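Local structure of nucleoside phosphorylase, putative (Trypanosoma brucei, 3BJE) at residues L33-K38 / I76-G81; H166-D171 / I204-S209; G242-A247 / N290-T295. The protein acts as a homodimeric uridine phosphorylase, using phosphate to split uridine into uracil and ribose 1-phosphate. All coordinates share one frame; numbering follows the deposited sequence.

Contact 1: residues L33-K38 / I76-G81; sequences LHLKCK and IRFATG. With R1P (1-O-phosphono-alpha-D-ribofuranose), chain E.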
loop_
_atom_site.group_PDB
_atom_site.type_symbol
_atom_site.label_atom_id
_atom_site.label_comp_id
_atom_site.label_asym_id
_atom_site.label_seq_id
_atom_site.Cartn_x
_atom_site.Cartn_y
_atom_site.Cartn_z
ATOM N N LEU A 33 -15.165 -2.341 -6.582
ATOM C CA LEU A 33 -14.270 -1.628 -7.490
ATOM C C LEU A 33 -12.911 -2.279 -7.726
ATOM O O LEU A 33 -12.408 -2.261 -8.855
ATOM C CB LEU A 33 -14.059 -0.210 -6.981
ATOM C CG LEU A 33 -13.318 0.774 -7.859
ATOM C CD1 LEU A 33 -13.985 0.894 -9.240
ATOM C CD2 LEU A 33 -13.290 2.133 -7.161
ATOM N N HIS A 34 -12.314 -2.825 -6.681
ATOM C CA HIS A 34 -10.966 -3.410 -6.768
ATOM C C HIS A 34 -11.008 -4.921 -6.743
ATOM O O HIS A 34 -10.433 -5.585 -7.602
ATOM C CB HIS A 34 -10.076 -2.881 -5.626
ATOM C CG HIS A 34 -9.917 -1.392 -5.647
ATOM N ND1 HIS A 34 -10.782 -0.531 -5.011
ATOM C CD2 HIS A 34 -8.985 -0.612 -6.246
ATOM C CE1 HIS A 34 -10.412 0.719 -5.253
ATOM N NE2 HIS A 34 -9.310 0.691 -5.984
ATOM N N LEU A 35 -11.685 -5.454 -5.735
ATOM C CA LEU A 35 -12.000 -6.872 -5.638
ATOM C C LEU A 35 -13.207 -7.146 -6.536
ATOM O O LEU A 35 -14.318 -6.683 -6.264
ATOM C CB LEU A 35 -12.294 -7.233 -4.184
ATOM C CG LEU A 35 -12.849 -8.629 -3.936
ATOM C CD1 LEU A 35 -11.823 -9.750 -4.299
ATOM C CD2 LEU A 35 -13.327 -8.716 -2.489
ATOM N N LYS A 36 -12.972 -7.858 -7.635
ATOM C CA LYS A 36 -13.997 -8.048 -8.653
ATOM C C LYS A 36 -14.793 -9.312 -8.399
ATOM O O LYS A 36 -14.821 -10.244 -9.204
ATOM C CB LYS A 36 -13.358 -8.031 -10.043
ATOM C CG LYS A 36 -12.740 -6.688 -10.401
ATOM C CD LYS A 36 -13.788 -5.578 -10.387
ATOM C CE LYS A 36 -13.364 -4.375 -11.182
ATOM N NZ LYS A 36 -14.355 -3.268 -11.015
ATOM N N CYS A 37 -15.471 -9.299 -7.261
ATOM C CA CYS A 37 -16.204 -10.442 -6.737
ATOM C C CYS A 37 -17.625 -9.993 -6.445
ATOM O O CYS A 37 -17.849 -8.838 -6.080
ATOM C CB CYS A 37 -15.518 -10.911 -5.459
ATOM S SG CYS A 37 -16.203 -12.377 -4.720
ATOM N N LYS A 38 -18.590 -10.889 -6.657
ATOM C CA LYS A 38 -20.002 -10.591 -6.393
ATOM C C LYS A 38 -20.372 -11.214 -5.060
ATOM O O LYS A 38 -19.693 -12.136 -4.608
ATOM C CB LYS A 38 -20.887 -11.172 -7.506
ATOM C CG LYS A 38 -20.418 -10.829 -8.905
ATOM C CD LYS A 38 -21.454 -11.213 -9.955
ATOM C CE LYS A 38 -20.908 -11.015 -11.362
ATOM N NZ LYS A 38 -19.970 -12.114 -11.735
ATOM N N ILE A 76 -5.335 -7.750 -7.305
ATOM C CA ILE A 76 -6.419 -8.331 -6.506
ATOM C C ILE A 76 -7.046 -9.524 -7.239
ATOM O O ILE A 76 -7.803 -9.361 -8.183
ATOM C CB ILE A 76 -7.495 -7.269 -6.180
ATOM C CG1 ILE A 76 -6.855 -5.962 -5.669
ATOM C CG2 ILE A 76 -8.509 -7.809 -5.157
ATOM C CD1 ILE A 76 -5.978 -6.138 -4.475
ATOM N N ARG A 77 -6.690 -10.729 -6.795
ATOM C CA ARG A 77 -7.182 -11.978 -7.379
ATOM C C ARG A 77 -7.986 -12.733 -6.339
ATOM O O ARG A 77 -7.665 -12.672 -5.158
ATOM C CB ARG A 77 -6.024 -12.853 -7.836
ATOM C CG ARG A 77 -5.082 -12.217 -8.811
ATOM C CD ARG A 77 -4.038 -13.251 -9.249
ATOM N NE ARG A 77 -4.693 -14.417 -9.842
ATOM C CZ ARG A 77 -4.176 -15.637 -9.952
ATOM N NH1 ARG A 77 -2.960 -15.933 -9.500
ATOM N NH2 ARG A 77 -4.906 -16.581 -10.523
ATOM N N PHE A 78 -9.018 -13.453 -6.762
ATOM C CA PHE A 78 -9.714 -14.358 -5.856
ATOM C C PHE A 78 -10.072 -15.673 -6.528
ATOM O O PHE A 78 -10.168 -15.788 -7.759
ATOM C CB PHE A 78 -10.961 -13.711 -5.235
ATOM C CG PHE A 78 -12.210 -13.901 -6.041
ATOM C CD1 PHE A 78 -13.064 -14.959 -5.784
ATOM C CD2 PHE A 78 -12.531 -13.009 -7.067
ATOM C CE1 PHE A 78 -14.198 -15.145 -6.525
ATOM C CE2 PHE A 78 -13.675 -13.192 -7.821
ATOM C CZ PHE A 78 -14.504 -14.260 -7.558
ATOM N N ALA A 79 -10.296 -16.669 -5.682
ATOM C CA ALA A 79 -10.855 -17.954 -6.111
ATOM C C ALA A 79 -11.631 -18.509 -4.941
ATOM O O ALA A 79 -11.162 -18.450 -3.804
ATOM C CB ALA A 79 -9.745 -18.923 -6.519
ATOM N N THR A 80 -12.789 -19.078 -5.229
ATOM C CA THR A 80 -13.672 -19.627 -4.205
ATOM C C THR A 80 -13.968 -21.074 -4.536
ATOM O O THR A 80 -14.449 -21.365 -5.623
ATOM C CB THR A 80 -14.990 -18.824 -4.155
ATOM O OG1 THR A 80 -14.681 -17.477 -3.760
ATOM C CG2 THR A 80 -15.980 -19.466 -3.176
ATOM N N GLY A 81 -13.653 -21.969 -3.602
ATOM C CA GLY A 81 -13.982 -23.388 -3.727
ATOM C C GLY A 81 -14.385 -23.893 -2.359
ATOM O O GLY A 81 -15.013 -23.167 -1.594
HETATM C C5 R1P E . -7.073 3.336 -6.315
HETATM O O5 R1P E . -8.107 2.823 -7.159
HETATM C C4 R1P E . -5.788 3.479 -7.124
HETATM O O4 R1P E . -5.977 4.309 -8.283
HETATM C C1 R1P E . -5.160 5.483 -8.252
HETATM C C2 R1P E . -4.824 5.603 -6.759
HETATM O O2 R1P E . -3.701 6.458 -6.474
HETATM C C3 R1P E . -4.673 4.143 -6.330
HETATM O O3 R1P E . -3.414 3.580 -6.727
HETATM O O1 R1P E . -4.023 5.434 -9.180
HETATM P P R1P E . -3.707 4.327 -10.328
HETATM O O1P R1P E . -3.482 3.093 -9.422
HETATM O O2P R1P E . -2.430 4.778 -11.019
HETATM O O3P R1P E . -4.925 4.315 -11.197
HETATM O O HOH W 1 -10.659 -9.691 -8.302
#

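Contact 2: residues H166-D171 / I204-S209; sequences HAIGMD and IDIYTS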
loop_
_atom_site.group_PDB
_atom_site.type_symbol
_atom_site.label_atom_id
_atom_site.label_comp_id
_atom_site.label_asym_id
_atom_site.label_seq_id
_atom_site.Cartn_x
_atom_site.Cartn_y
_atom_site.Cartn_z
ATOM N N HIS A 166 -1.078 -10.092 19.495
ATOM C CA HIS A 166 -1.272 -8.637 19.422
ATOM C C HIS A 166 -0.559 -8.064 18.211
ATOM O O HIS A 166 0.287 -8.715 17.607
ATOM C CB HIS A 166 -0.772 -7.965 20.710
ATOM C CG HIS A 166 -1.502 -8.423 21.937
ATOM N ND1 HIS A 166 -1.052 -9.461 22.721
ATOM C CD2 HIS A 166 -2.667 -8.007 22.497
ATOM C CE1 HIS A 166 -1.900 -9.661 23.717
ATOM N NE2 HIS A 166 -2.882 -8.782 23.616
ATOM N N ALA A 167 -0.949 -6.850 17.842
ATOM C CA ALA A 167 -0.357 -6.150 16.711
ATOM C C ALA A 167 -0.030 -4.710 17.095
ATOM O O ALA A 167 -0.773 -4.071 17.828
ATOM C CB ALA A 167 -1.323 -6.137 15.551
ATOM N N ILE A 168 1.092 -4.221 16.572
ATOM C CA ILE A 168 1.450 -2.808 16.626
ATOM C C ILE A 168 1.308 -2.227 15.235
ATOM O O ILE A 168 1.924 -2.720 14.289
ATOM C CB ILE A 168 2.896 -2.608 17.074
ATOM C CG1 ILE A 168 3.126 -3.200 18.471
ATOM C CG2 ILE A 168 3.265 -1.107 17.076
ATOM C CD1 ILE A 168 4.568 -3.629 18.708
ATOM N N GLY A 169 0.469 -1.198 15.104
ATOM C CA GLY A 169 0.337 -0.441 13.869
ATOM C C GLY A 169 1.342 0.680 13.847
ATOM O O GLY A 169 1.160 1.687 14.508
ATOM N N MET A 170 2.422 0.492 13.096
ATOM C CA MET A 170 3.372 1.573 12.830
ATOM C C MET A 170 2.931 2.411 11.617
ATOM O O MET A 170 3.458 3.489 11.374
ATOM C CB MET A 170 4.770 1.014 12.612
ATOM C CG MET A 170 5.225 0.077 13.734
ATOM S SD MET A 170 6.938 -0.472 13.599
ATOM C CE MET A 170 6.848 -1.407 12.055
ATOM N N ASP A 171 2.027 1.844 10.831
ATOM C CA ASP A 171 1.336 2.532 9.771
ATOM C C ASP A 171 0.330 3.507 10.391
ATOM O O ASP A 171 0.209 3.583 11.624
ATOM C CB ASP A 171 0.587 1.500 8.949
ATOM C CG ASP A 171 -0.462 0.778 9.779
ATOM O OD1 ASP A 171 -0.101 -0.024 10.684
ATOM O OD2 ASP A 171 -1.669 1.064 9.563
ATOM N N ILE A 204 5.945 8.567 16.730
ATOM C CA ILE A 204 4.818 8.178 15.869
ATOM C C ILE A 204 3.592 7.881 16.721
ATOM O O ILE A 204 3.692 7.228 17.741
ATOM C CB ILE A 204 5.167 6.908 15.051
ATOM C CG1 ILE A 204 6.469 7.121 14.261
ATOM C CG2 ILE A 204 4.019 6.492 14.116
ATOM C CD1 ILE A 204 6.330 8.133 13.100
ATOM N N ASP A 205 2.422 8.328 16.277
ATOM C CA ASP A 205 1.153 8.015 16.960
ATOM C C ASP A 205 0.731 6.584 16.573
ATOM O O ASP A 205 -0.246 6.367 15.855
ATOM C CB ASP A 205 0.066 9.042 16.604
ATOM C CG ASP A 205 -1.212 8.850 17.388
ATOM O OD1 ASP A 205 -1.245 8.073 18.366
ATOM O OD2 ASP A 205 -2.211 9.495 17.031
ATOM N N ILE A 206 1.492 5.601 17.049
ATOM C CA ILE A 206 1.202 4.190 16.765
ATOM C C ILE A 206 -0.137 3.750 17.350
ATOM O O ILE A 206 -0.645 4.347 18.308
ATOM C CB ILE A 206 2.316 3.255 17.264
ATOM C CG1 ILE A 206 2.486 3.375 18.783
ATOM C CG2 ILE A 206 3.624 3.597 16.578
ATOM C CD1 ILE A 206 3.276 2.246 19.402
ATOM N N TYR A 207 -0.722 2.722 16.752
ATOM C CA TYR A 207 -1.887 2.098 17.322
ATOM C C TYR A 207 -1.624 0.615 17.580
ATOM O O TYR A 207 -0.540 0.113 17.290
ATOM C CB TYR A 207 -3.109 2.303 16.456
ATOM C CG TYR A 207 -3.097 1.681 15.085
ATOM C CD1 TYR A 207 -3.736 0.466 14.845
ATOM C CD2 TYR A 207 -2.487 2.322 14.013
ATOM C CE1 TYR A 207 -3.741 -0.104 13.583
ATOM C CE2 TYR A 207 -2.488 1.761 12.738
ATOM C CZ TYR A 207 -3.131 0.544 12.531
ATOM O OH TYR A 207 -3.210 -0.014 11.268
ATOM N N THR A 208 -2.598 -0.057 18.199
ATOM C CA THR A 208 -2.498 -1.475 18.473
ATOM C C THR A 208 -3.774 -2.188 18.065
ATOM O O THR A 208 -4.822 -1.564 17.870
ATOM C CB THR A 208 -2.245 -1.730 19.971
ATOM O OG1 THR A 208 -3.302 -1.151 20.736
ATOM C CG2 THR A 208 -0.887 -1.123 20.442
ATOM N N SER A 209 -3.677 -3.502 17.971
ATOM C CA SER A 209 -4.854 -4.369 17.831
ATOM C C SER A 209 -4.510 -5.785 18.310
ATOM O O SER A 209 -3.478 -6.019 18.956
ATOM C CB SER A 209 -5.351 -4.373 16.378
ATOM O OG SER A 209 -6.654 -4.937 16.259
HETATM O O HOH W 2 0.241 5.879 13.140
#

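Contact 3: residues G242-A247 / N290-T295; sequences GTTATA and NIEMET. With R1P (1-O-phosphono-alpha-D-ribofuranose), chain C; URA (uracil), chain D.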
loop_
_atom_site.group_PDB
_atom_site.type_symbol
_atom_site.label_atom_id
_atom_site.label_comp_id
_atom_site.label_asym_id
_atom_site.label_seq_id
_atom_site.Cartn_x
_atom_site.Cartn_y
_atom_site.Cartn_z
ATOM N N GLY A 242 3.168 -14.248 19.037
ATOM C CA GLY A 242 3.576 -13.000 19.656
ATOM C C GLY A 242 3.050 -11.792 18.931
ATOM O O GLY A 242 2.093 -11.875 18.162
ATOM N N THR A 243 3.701 -10.661 19.173
ATOM C CA THR A 243 3.234 -9.400 18.640
ATOM C C THR A 243 3.831 -9.164 17.262
ATOM O O THR A 243 5.038 -9.337 17.051
ATOM C CB THR A 243 3.588 -8.247 19.606
ATOM O OG1 THR A 243 2.868 -8.418 20.826
ATOM C CG2 THR A 243 3.217 -6.898 19.017
ATOM N N THR A 244 2.967 -8.767 16.328
ATOM C CA THR A 244 3.372 -8.428 14.974
ATOM C C THR A 244 3.413 -6.906 14.816
ATOM O O THR A 244 2.419 -6.217 15.107
ATOM C CB THR A 244 2.382 -9.024 13.943
ATOM O OG1 THR A 244 2.322 -10.448 14.131
ATOM C CG2 THR A 244 2.804 -8.663 12.490
ATOM N N ALA A 245 4.545 -6.363 14.364
ATOM C CA ALA A 245 4.656 -4.936 14.057
ATOM C C ALA A 245 4.454 -4.720 12.568
ATOM O O ALA A 245 5.155 -5.315 11.752
ATOM C CB ALA A 245 6.028 -4.409 14.494
ATOM N N THR A 246 3.489 -3.885 12.218
ATOM C CA THR A 246 3.165 -3.620 10.834
ATOM C C THR A 246 3.631 -2.226 10.390
ATOM O O THR A 246 3.373 -1.221 11.044
ATOM C CB THR A 246 1.652 -3.745 10.594
ATOM O OG1 THR A 246 1.224 -5.069 10.932
ATOM C CG2 THR A 246 1.247 -3.417 9.121
ATOM N N ALA A 247 4.277 -2.216 9.224
ATOM C CA ALA A 247 4.961 -1.058 8.687
ATOM C C ALA A 247 4.257 -0.500 7.461
ATOM O O ALA A 247 3.538 -1.222 6.743
ATOM C CB ALA A 247 6.385 -1.454 8.281
ATOM N N ASN A 290 7.441 -10.693 14.778
ATOM C CA ASN A 290 7.591 -10.463 13.360
ATOM C C ASN A 290 7.237 -9.055 12.943
ATOM O O ASN A 290 6.576 -8.336 13.678
ATOM C CB ASN A 290 6.842 -11.511 12.509
ATOM C CG ASN A 290 5.330 -11.508 12.717
ATOM O OD1 ASN A 290 4.826 -11.340 13.826
ATOM N ND2 ASN A 290 4.599 -11.738 11.626
ATOM N N ILE A 291 7.711 -8.693 11.754
ATOM C CA ILE A 291 7.447 -7.394 11.128
ATOM C C ILE A 291 6.998 -7.650 9.693
ATOM O O ILE A 291 7.644 -8.420 8.969
ATOM C CB ILE A 291 8.714 -6.509 11.065
ATOM C CG1 ILE A 291 9.287 -6.279 12.464
ATOM C CG2 ILE A 291 8.422 -5.177 10.339
ATOM C CD1 ILE A 291 10.742 -5.770 12.458
ATOM N N GLU A 292 5.911 -7.011 9.284
ATOM C CA GLU A 292 5.392 -7.141 7.923
ATOM C C GLU A 292 4.526 -5.905 7.590
ATOM O O GLU A 292 4.658 -4.845 8.255
ATOM C CB GLU A 292 4.669 -8.488 7.719
ATOM C CG GLU A 292 3.664 -8.887 8.811
ATOM C CD GLU A 292 2.435 -8.017 8.771
ATOM O OE1 GLU A 292 1.521 -8.353 7.985
ATOM O OE2 GLU A 292 2.417 -7.002 9.508
ATOM N N MET A 293 3.651 -6.000 6.590
ATOM C CA MET A 293 2.999 -4.789 6.060
ATOM C C MET A 293 1.460 -4.752 6.044
ATOM O O MET A 293 0.896 -3.788 5.539
ATOM C CB MET A 293 3.524 -4.511 4.646
ATOM C CG MET A 293 5.014 -4.197 4.620
ATOM S SD MET A 293 5.710 -3.893 2.987
ATOM C CE MET A 293 4.797 -2.388 2.505
ATOM N N GLU A 294 0.784 -5.764 6.602
ATOM C CA GLU A 294 -0.693 -5.836 6.537
ATOM C C GLU A 294 -1.458 -6.088 7.835
ATOM O O GLU A 294 -2.631 -5.732 7.933
ATOM C CB GLU A 294 -1.103 -6.919 5.522
ATOM C CG GLU A 294 -0.750 -6.570 4.069
ATOM C CD GLU A 294 0.585 -7.139 3.594
ATOM O OE1 GLU A 294 0.988 -8.222 4.043
ATOM O OE2 GLU A 294 1.264 -6.503 2.731
ATOM N N THR A 295 -0.816 -6.703 8.820
ATOM C CA THR A 295 -1.562 -7.352 9.895
ATOM C C THR A 295 -2.292 -6.385 10.821
ATOM O O THR A 295 -3.416 -6.653 11.223
ATOM C CB THR A 295 -0.633 -8.320 10.672
ATOM O OG1 THR A 295 -0.302 -9.403 9.808
ATOM C CG2 THR A 295 -1.313 -8.887 11.917
HETATM C C5 R1P C . 6.698 -7.368 1.102
HETATM O O5 R1P C . 7.711 -8.128 0.426
HETATM C C4 R1P C . 5.407 -8.159 1.190
HETATM O O4 R1P C . 5.630 -9.479 1.719
HETATM C C1 R1P C . 4.868 -9.681 2.914
HETATM C C2 R1P C . 4.624 -8.252 3.428
HETATM O O2 R1P C . 3.588 -8.085 4.424
HETATM C C3 R1P C . 4.397 -7.500 2.114
HETATM O O3 R1P C . 3.080 -7.711 1.579
HETATM O O1 R1P C . 3.655 -10.480 2.710
HETATM P P R1P C . 3.176 -11.275 1.386
HETATM O O1P R1P C . 2.963 -10.091 0.433
HETATM O O2P R1P C . 1.889 -11.956 1.817
HETATM O O3P R1P C . 4.264 -12.186 0.916
HETATM N N1 URA D . 8.060 -8.951 4.457
HETATM C C2 URA D . 8.229 -7.788 5.123
HETATM O O2 URA D . 7.328 -6.890 5.133
HETATM N N3 URA D . 9.362 -7.558 5.768
HETATM C C4 URA D . 10.362 -8.461 5.771
HETATM O O4 URA D . 11.399 -8.190 6.400
HETATM C C5 URA D . 10.216 -9.650 5.085
HETATM C C6 URA D . 9.026 -9.875 4.418
#

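Contact 1: residues L33-K38 / I76-G81
The backbone at Leu35 draws alongside strand residue Ile76 (5.8 Å between their CA atoms) and then diverges, so Cys37 passes Phe78 at a wider spacing, with no direct backbone hydrogen bond between the two segments. One water bridges the gap, accepting from Lys36 N and donating to Ile76 O. Lys36 is the centre of an inverse gamma turn, which bends the loop just where the water sits. Ile76 pushes its CG2 branch against the loop backbone, 3.6 Å from Leu35 CA; the Leu35 side chain crosses it at about a right angle and touches the same methyl with CD1. Leu35 CD1 also lies 4.2 Å from Phe78 CB. Farther along, Cys37 settles over one face of the Phe78 ring. Its CB already lies over the ring in a CH-pi contact, and SG, anti to the backbone N (chi1 -176°), is laid over the same face: Cys37 SG is 3.9 Å from the Phe78 ring centroid, 16° off the normal and displaced toward the rim, giving a Cys sulfur-aromatic contact. Lys36 O meets the same ring at its edge, 3.5 Å from CE2 of Phe78. Helix 97-112 backs the loop, and its Glu106 bonds both Leu35 N and His34 ND1. That second bond positions the imidazole, leaving His34 NE2 to make a nearly straight, in-plane hydrogen bond of 2.7 Å to O5 of ribose 1-phosphate. The sugar phosphate is otherwise held largely by the second subunit, whose Phe250 meets the His34 ring edge-to-face. A histidine lent by the partner subunit to the ribose 5-hydroxyl is a feature shared with bacterial uridine phosphorylases and the hexameric purine nucleoside phosphorylases.

Contact 2: residues H166-D171 / I204-S209
An antiparallel ladder joins the end of strand 161-169 to the short strand 207-210, with Ala167 facing Ser209 and Gly169 facing Tyr207 as hydrogen-bonded pairs. Each pair is closed by two backbone bonds; the shortest, Gly169 N to Tyr207 O, measures 2.7 Å. Ile168 and Thr208 form the non-hydrogen-bonded pair between them. The Tyr207 side chain does most of the work on the Gly169 face. Its CG sits between the backbone N and the carbonyl carbon (chi1 64°), which swings the ring back across the ladder until Gly169 CA lies over the ring centre, 3.8 Å from the Tyr207 centroid. This is the cross-strand glycine-aromatic pairing known from beta sheets, the ring covering a strand position that has no side chain of its own. Past the glycine, Tyr207 OH donates to Asp171 OD2 at 2.5 Å, on the syn lone pair, with the carboxylate plane turned 79° from the ring. Asp171 is gripped from elsewhere too: OD2 by Thr173 N and OD1 by Ser296 OG at the start of helix 295-305, so the loop leaving the strand is held by several bonds. On the face that carries Ile168, Ile206 from the approach to the strand lies beside it, pointing the same way, with Ile168 CG2 4.1 Å from Ile206 CD1 and both packed against helix 186-198. Beyond the ladder a water donates to both Asp171 O and Asp205 O, while Met170 O accepts from Tyr176 OH and Asn172 ND2 of the second subunit.

Contact 3: residues G242-A247 / N290-T295
Glu292 pairs with Thr246 in a parallel ladder, and its side chain, which also reaches Thr244, can be followed atom by atom. Glu292 CB starts beside the ligand, 3.5 Å from O2 of ribose 1-phosphate. From there the chain folds back: with chi1 47° and a second bend at chi2 71°, CG comes against the CG2 methyl of Thr244 and the carboxylate turns toward the threonines and the backbone of the following turn. Glu292 OE2 accepts from Thr246 OG1 at 2.7 Å, the hydroxyl arriving nearly in line with the C-O bond. Glu292 OE1 is held from opposite faces of its plane, by Glu294 N (3.0 Å) and by Thr295 OG1 (2.8 Å), and Arg145 adds a salt bridge to it. The carboxylate thus ties the two strands to the turn that leads into helix 295-305, for which Glu294 is the N-cap residue. In this alpha/beta fold of the nucleoside phosphorylase family, the Glu-Met-Glu run at the end of the strand contributes part of the ribose-binding wall. Met293 N donates to O2 of the ribose 1-phosphate, and Glu294 OE2 accepts from O3 at a distance so short that its exact length is doubtful. The Met293 side chain runs alongside both sugar and base, Met293 CG 3.6 Å from O2 of uracil and SD near C3 of the sugar. In the backbone ladder itself, Ala245 N bonds Asn290 O, Glu292 N bonds Ala245 O, and Ala247 N bonds Glu292 O. Back along the strands, Thr244 OG1 donates to Asn290 OD1 at 2.7 Å, tilted 19° from the amide carbonyl plane, while also bonding Thr164 OG1 on strand 161-169.

How the contacts relate
From the N terminus, contact 1 comes first: the loop 33-38 is closed against strand 76-83 after strand 45-49, helix 54-59 and strand 69-73 have been passed. Contact 2 then closes the excursion through helix 186-198, and contact 3 the one between strands 239-246 and 284-292. The three follow in series, with no nesting or crossing. Contacts 2 and 3 touch, because strands 161-169 and 239-246 are neighbours, with probable backbone bonds such as Ile168 N to Thr244 O. Contact 1 is remote, its centre about 25 Å from that of contact 3, yet in the dimer His34 and Glu294 of opposite subunits bind one ribose 1-phosphate.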